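Long-range contact in aldose 1-epimerase (Escherichia coli, PDB 3NRE), which probably interconverts the alpha and beta anomers of aldose sugars: residues Y5-Q19 with G90-L104. Residues are numbered along the deposited sequence; the frame is centred on the assembly and turned at random.
Sequences YTLSHGSLKLDVSDQ and GEWQCVSHSDDSLCL
Tyr5 crosses Leu102 at about a right angle, Leu102 CD1 lying obliquely and off-centre to its ring in a CH-pi contact, 3.7 Å from Tyr5 CG, while Cys94 CB lies 3.6 Å from Tyr5 CZ. With CG anti to its carbonyl carbon (chi1 -57°), Tyr5 also turns a ring edge to the face of His97, an offset edge-to-face pair with planes at 88°. In turn, His97 NE2 donates to Thr6 O (2.9 Å) from above the carbonyl plane. Deeper in, Val16 and Leu102 reach toward each other tip to tip, Val16 CB 3.5 Å from Leu102 CD2. Polar clasps close both ends. Ser8 N binds Asp99 O, and Trp92 N binds Asp18 O at 2.8 Å, while a water links Tyr5 OH to Asp18 OD2. The bent Gln19 chain points NE2 at Asp18 OD1, which also takes Thr3 N, and, in the Glu91 conformer described, at Glu91 OE1 (3.0 Å). A leucine in place of Gln19 would probably leave these two carboxylates without their shared amide donor. Hairpin 5-17 thus packs along the edge hairpin 93-104 of another antiparallel sheet, its strands roughly aligned, face against face, as in the beta-sandwich of the galactose mutarotase fold.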
loop_
_atom_site.group_PDB
_atom_site.type_symbol
_atom_site.label_atom_id
_atom_site.label_comp_id
_atom_site.label_asym_id
_atom_site.label_seq_id
_atom_site.Cartn_x
_atom_site.Cartn_y
_atom_site.Cartn_z
ATOM N N TYR A 5 16.131 -4.157 10.223
ATOM C CA TYR A 5 15.984 -3.474 11.517
ATOM C C TYR A 5 14.812 -4.091 12.249
ATOM O O TYR A 5 13.741 -4.232 11.675
ATOM C CB TYR A 5 15.667 -1.966 11.296
ATOM C CG TYR A 5 16.711 -1.261 10.455
ATOM C CD1 TYR A 5 17.845 -0.769 11.046
ATOM C CD2 TYR A 5 16.573 -1.127 9.080
ATOM C CE1 TYR A 5 18.840 -0.161 10.290
ATOM C CE2 TYR A 5 17.565 -0.467 8.317
ATOM C CZ TYR A 5 18.698 -0.036 8.957
ATOM O OH TYR A 5 19.715 0.599 8.255
ATOM N N THR A 6 14.995 -4.448 13.514
ATOM C CA THR A 6 13.938 -5.066 14.304
ATOM C C THR A 6 13.477 -4.083 15.382
ATOM O O THR A 6 14.314 -3.463 16.027
ATOM C CB THR A 6 14.410 -6.321 14.939
ATOM O OG1 THR A 6 14.756 -7.226 13.886
ATOM C CG2 THR A 6 13.321 -6.949 15.873
ATOM N N LEU A 7 12.162 -3.989 15.538
ATOM C CA LEU A 7 11.529 -3.246 16.660
ATOM C C LEU A 7 10.717 -4.215 17.437
ATOM O O LEU A 7 10.167 -5.135 16.897
ATOM C CB LEU A 7 10.536 -2.212 16.131
ATOM C CG LEU A 7 11.008 -1.149 15.180
ATOM C CD1 LEU A 7 9.889 -0.128 15.037
ATOM C CD2 LEU A 7 12.274 -0.547 15.761
ATOM N N SER A 8 10.531 -3.960 18.726
ATOM C CA SER A 8 9.634 -4.773 19.478
ATOM C C SER A 8 9.038 -4.003 20.654
ATOM O O SER A 8 9.621 -3.044 21.140
ATOM C CB SER A 8 10.325 -6.043 19.967
ATOM O OG SER A 8 11.430 -5.784 20.812
ATOM N N HIS A 9 7.846 -4.432 21.046
ATOM C CA HIS A 9 7.212 -3.947 22.267
ATOM C C HIS A 9 6.282 -5.033 22.736
ATOM O O HIS A 9 5.358 -5.416 22.012
ATOM C CB HIS A 9 6.416 -2.688 21.979
ATOM C CG HIS A 9 6.099 -1.856 23.183
ATOM N ND1 HIS A 9 6.588 -0.577 23.349
ATOM C CD2 HIS A 9 5.296 -2.093 24.249
ATOM C CE1 HIS A 9 6.140 -0.080 24.492
ATOM N NE2 HIS A 9 5.354 -0.980 25.058
ATOM N N GLY A 10 6.475 -5.481 23.975
ATOM C CA GLY A 10 5.644 -6.542 24.506
ATOM C C GLY A 10 5.841 -7.785 23.642
ATOM O O GLY A 10 6.959 -8.197 23.391
ATOM N N SER A 11 4.744 -8.331 23.129
ATOM C CA SER A 11 4.770 -9.551 22.324
ATOM C C SER A 11 4.825 -9.219 20.829
ATOM O O SER A 11 4.879 -10.125 19.989
ATOM C CB SER A 11 3.545 -10.433 22.642
ATOM O OG SER A 11 2.319 -9.850 22.199
ATOM N N LEU A 12 4.794 -7.930 20.505
ATOM C CA LEU A 12 4.820 -7.506 19.065
ATOM C C LEU A 12 6.226 -7.282 18.576
ATOM O O LEU A 12 7.034 -6.691 19.269
ATOM C CB LEU A 12 4.094 -6.192 18.827
ATOM C CG LEU A 12 2.581 -6.171 18.946
ATOM C CD1 LEU A 12 2.098 -4.762 18.510
ATOM C CD2 LEU A 12 1.926 -7.262 18.126
ATOM N N LYS A 13 6.489 -7.735 17.361
ATOM C CA LYS A 13 7.818 -7.615 16.756
ATOM C C LYS A 13 7.629 -7.240 15.303
ATOM O O LYS A 13 6.757 -7.784 14.630
ATOM C CB LYS A 13 8.562 -8.933 16.828
ATOM C CG LYS A 13 10.036 -8.782 16.331
ATOM C CD LYS A 13 10.898 -10.023 16.599
ATOM C CE LYS A 13 10.617 -11.125 15.612
ATOM N NZ LYS A 13 11.737 -12.213 15.563
ATOM N N LEU A 14 8.461 -6.321 14.839
ATOM C CA LEU A 14 8.440 -5.861 13.460
ATOM C C LEU A 14 9.854 -5.901 12.877
ATOM O O LEU A 14 10.795 -5.426 13.487
ATOM C CB LEU A 14 7.933 -4.404 13.419
ATOM C CG LEU A 14 7.690 -3.733 12.067
ATOM C CD1 LEU A 14 6.390 -4.231 11.484
ATOM C CD2 LEU A 14 7.739 -2.170 12.132
ATOM N N ASP A 15 9.989 -6.422 11.675
ATOM C CA ASP A 15 11.249 -6.348 10.917
ATOM C C ASP A 15 11.037 -5.450 9.689
ATOM O O ASP A 15 10.020 -5.575 9.003
ATOM C CB ASP A 15 11.649 -7.742 10.419
ATOM C CG ASP A 15 12.282 -8.616 11.493
ATOM O OD1 ASP A 15 12.469 -8.167 12.665
ATOM O OD2 ASP A 15 12.674 -9.775 11.151
ATOM N N VAL A 16 12.009 -4.572 9.406
ATOM C CA VAL A 16 11.937 -3.621 8.292
ATOM C C VAL A 16 13.249 -3.646 7.544
ATOM O O VAL A 16 14.296 -3.694 8.171
ATOM C CB VAL A 16 11.697 -2.161 8.758
ATOM C CG1 VAL A 16 11.654 -1.185 7.578
ATOM C CG2 VAL A 16 10.427 -2.055 9.616
ATOM N N SER A 17 13.192 -3.616 6.213
ATOM C CA SER A 17 14.383 -3.607 5.392
ATOM C C SER A 17 14.600 -2.265 4.741
ATOM O O SER A 17 13.625 -1.630 4.318
ATOM C CB SER A 17 14.239 -4.661 4.269
ATOM O OG SER A 17 15.287 -4.571 3.340
ATOM N N ASP A 18 15.869 -1.898 4.579
ATOM C CA ASP A 18 16.210 -0.699 3.787
ATOM C C ASP A 18 16.000 -0.899 2.283
ATOM O O ASP A 18 16.102 0.060 1.530
ATOM C CB ASP A 18 17.619 -0.179 4.049
ATOM C CG ASP A 18 18.745 -1.207 3.752
ATOM O OD1 ASP A 18 18.486 -2.342 3.302
ATOM O OD2 ASP A 18 19.923 -0.832 4.039
ATOM N N GLN A 19 15.780 -2.134 1.830
ATOM C CA GLN A 19 15.520 -2.411 0.418
ATOM C C GLN A 19 14.036 -2.139 0.191
ATOM O O GLN A 19 13.162 -2.949 0.569
ATOM C CB GLN A 19 15.835 -3.861 0.055
ATOM C CG GLN A 19 17.236 -4.241 0.365
ATOM C CD GLN A 19 18.282 -3.423 -0.361
ATOM O OE1 GLN A 19 18.402 -3.520 -1.585
ATOM N NE2 GLN A 19 19.077 -2.637 0.383
ATOM N N GLY A 90 13.689 1.381 -4.345
ATOM C CA GLY A 90 14.927 2.129 -3.993
ATOM C C GLY A 90 15.547 1.665 -2.700
ATOM O O GLY A 90 14.923 0.939 -1.895
ATOM N N GLU A 91 16.787 2.047 -2.494
ATOM C CA GLU A 91 17.452 1.738 -1.242
ATOM C C GLU A 91 17.345 2.930 -0.284
ATOM O O GLU A 91 17.708 4.060 -0.641
ATOM C CB GLU A 91 18.912 1.374 -1.482
ATOM C CG GLU A 91 19.124 0.054 -2.204
ATOM C CD GLU A 91 20.579 -0.372 -2.128
ATOM O OE1 GLU A 91 20.997 -0.844 -1.045
ATOM O OE2 GLU A 91 21.296 -0.205 -3.141
ATOM N N TRP A 92 16.834 2.684 0.922
ATOM C CA TRP A 92 16.576 3.747 1.891
ATOM C C TRP A 92 17.720 3.805 2.889
ATOM O O TRP A 92 18.522 2.842 2.996
ATOM C CB TRP A 92 15.268 3.479 2.620
ATOM C CG TRP A 92 14.022 3.491 1.743
ATOM C CD1 TRP A 92 13.799 2.764 0.592
ATOM C CD2 TRP A 92 12.827 4.273 1.962
ATOM N NE1 TRP A 92 12.542 3.035 0.108
ATOM C CE2 TRP A 92 11.932 3.969 0.910
ATOM C CE3 TRP A 92 12.424 5.204 2.936
ATOM C CZ2 TRP A 92 10.672 4.541 0.827
ATOM C CZ3 TRP A 92 11.210 5.792 2.830
ATOM C CH2 TRP A 92 10.311 5.422 1.789
ATOM N N GLN A 93 17.800 4.925 3.623
ATOM C CA GLN A 93 18.803 5.118 4.656
ATOM C C GLN A 93 18.115 5.259 5.990
ATOM O O GLN A 93 17.132 5.974 6.129
ATOM C CB GLN A 93 19.613 6.370 4.348
ATOM C CG GLN A 93 20.661 6.183 3.226
ATOM C CD GLN A 93 20.085 6.169 1.805
ATOM O OE1 GLN A 93 20.352 5.215 1.033
ATOM N NE2 GLN A 93 19.296 7.222 1.433
ATOM N N CYS A 94 18.696 4.656 7.017
ATOM C CA CYS A 94 18.154 4.779 8.364
ATOM C C CYS A 94 18.679 6.072 9.024
ATOM O O CYS A 94 19.877 6.287 9.027
ATOM C CB CYS A 94 18.526 3.513 9.185
ATOM S SG CYS A 94 18.042 3.601 10.886
ATOM N N VAL A 95 17.765 6.888 9.549
ATOM C CA VAL A 95 18.106 8.104 10.339
ATOM C C VAL A 95 17.817 7.949 11.846
ATOM O O VAL A 95 18.279 8.756 12.677
ATOM C CB VAL A 95 17.434 9.372 9.754
ATOM C CG1 VAL A 95 18.034 9.658 8.383
ATOM C CG2 VAL A 95 15.933 9.200 9.673
ATOM N N SER A 96 17.046 6.945 12.248
ATOM C CA SER A 96 16.826 6.654 13.665
ATOM C C SER A 96 16.349 5.239 13.856
ATOM O O SER A 96 15.581 4.745 13.041
ATOM C CB SER A 96 15.771 7.579 14.334
ATOM O OG SER A 96 14.402 7.231 14.012
ATOM N N HIS A 97 16.798 4.629 14.952
ATOM C CA HIS A 97 16.359 3.285 15.310
ATOM C C HIS A 97 16.473 3.151 16.793
ATOM O O HIS A 97 17.546 3.279 17.351
ATOM C CB HIS A 97 17.213 2.233 14.587
ATOM C CG HIS A 97 16.807 0.806 14.849
ATOM N ND1 HIS A 97 17.676 -0.253 14.624
ATOM C CD2 HIS A 97 15.647 0.249 15.289
ATOM C CE1 HIS A 97 17.069 -1.388 14.904
ATOM N NE2 HIS A 97 15.840 -1.129 15.318
ATOM N N SER A 98 15.342 2.905 17.428
ATOM C CA SER A 98 15.294 2.632 18.848
ATOM C C SER A 98 14.562 1.326 19.060
ATOM O O SER A 98 14.183 0.665 18.094
ATOM C CB SER A 98 14.576 3.773 19.591
ATOM O OG SER A 98 13.174 3.629 19.491
ATOM N N ASP A 99 14.359 0.939 20.309
ATOM C CA ASP A 99 13.690 -0.322 20.570
ATOM C C ASP A 99 12.303 -0.457 19.932
ATOM O O ASP A 99 11.971 -1.537 19.472
ATOM C CB ASP A 99 13.628 -0.611 22.075
ATOM C CG ASP A 99 14.995 -0.977 22.648
ATOM O OD1 ASP A 99 15.938 -1.304 21.861
ATOM O OD2 ASP A 99 15.109 -0.953 23.888
ATOM N N ASP A 100 11.536 0.627 19.870
ATOM C CA ASP A 100 10.156 0.572 19.371
ATOM C C ASP A 100 9.866 1.590 18.263
ATOM O O ASP A 100 8.699 1.804 17.933
ATOM C CB ASP A 100 9.168 0.764 20.544
ATOM C CG ASP A 100 9.361 2.105 21.282
ATOM O OD1 ASP A 100 10.114 2.980 20.796
ATOM O OD2 ASP A 100 8.772 2.280 22.379
ATOM N N SER A 101 10.906 2.212 17.694
ATOM C CA SER A 101 10.753 3.124 16.556
ATOM C C SER A 101 11.907 3.080 15.537
ATOM O O SER A 101 13.064 2.744 15.848
ATOM C CB SER A 101 10.573 4.570 17.050
ATOM O OG SER A 101 11.822 5.093 17.458
ATOM N N LEU A 102 11.556 3.407 14.297
ATOM C CA LEU A 102 12.486 3.416 13.189
ATOM C C LEU A 102 12.042 4.509 12.215
ATOM O O LEU A 102 10.843 4.714 12.008
ATOM C CB LEU A 102 12.445 2.043 12.459
ATOM C CG LEU A 102 13.375 1.899 11.250
ATOM C CD1 LEU A 102 14.830 1.743 11.674
ATOM C CD2 LEU A 102 12.952 0.708 10.410
ATOM N N CYS A 103 13.013 5.201 11.634
ATOM C CA CYS A 103 12.791 6.134 10.547
ATOM C C CYS A 103 13.825 5.933 9.428
ATOM O O CYS A 103 15.035 5.864 9.660
ATOM C CB CYS A 103 12.850 7.575 11.067
ATOM S SG CYS A 103 12.374 8.747 9.764
ATOM N N LEU A 104 13.308 5.761 8.209
ATOM C CA LEU A 104 14.081 5.627 7.007
ATOM C C LEU A 104 13.742 6.781 6.045
ATOM O O LEU A 104 12.614 7.285 6.029
ATOM C CB LEU A 104 13.700 4.350 6.274
ATOM C CG LEU A 104 13.730 3.043 7.048
ATOM C CD1 LEU A 104 13.225 1.863 6.186
ATOM C CD2 LEU A 104 15.137 2.759 7.567
HETATM O O HOH W 1 19.839 1.630 5.828
HETATM O O HOH W 2 13.198 -4.002 20.350
#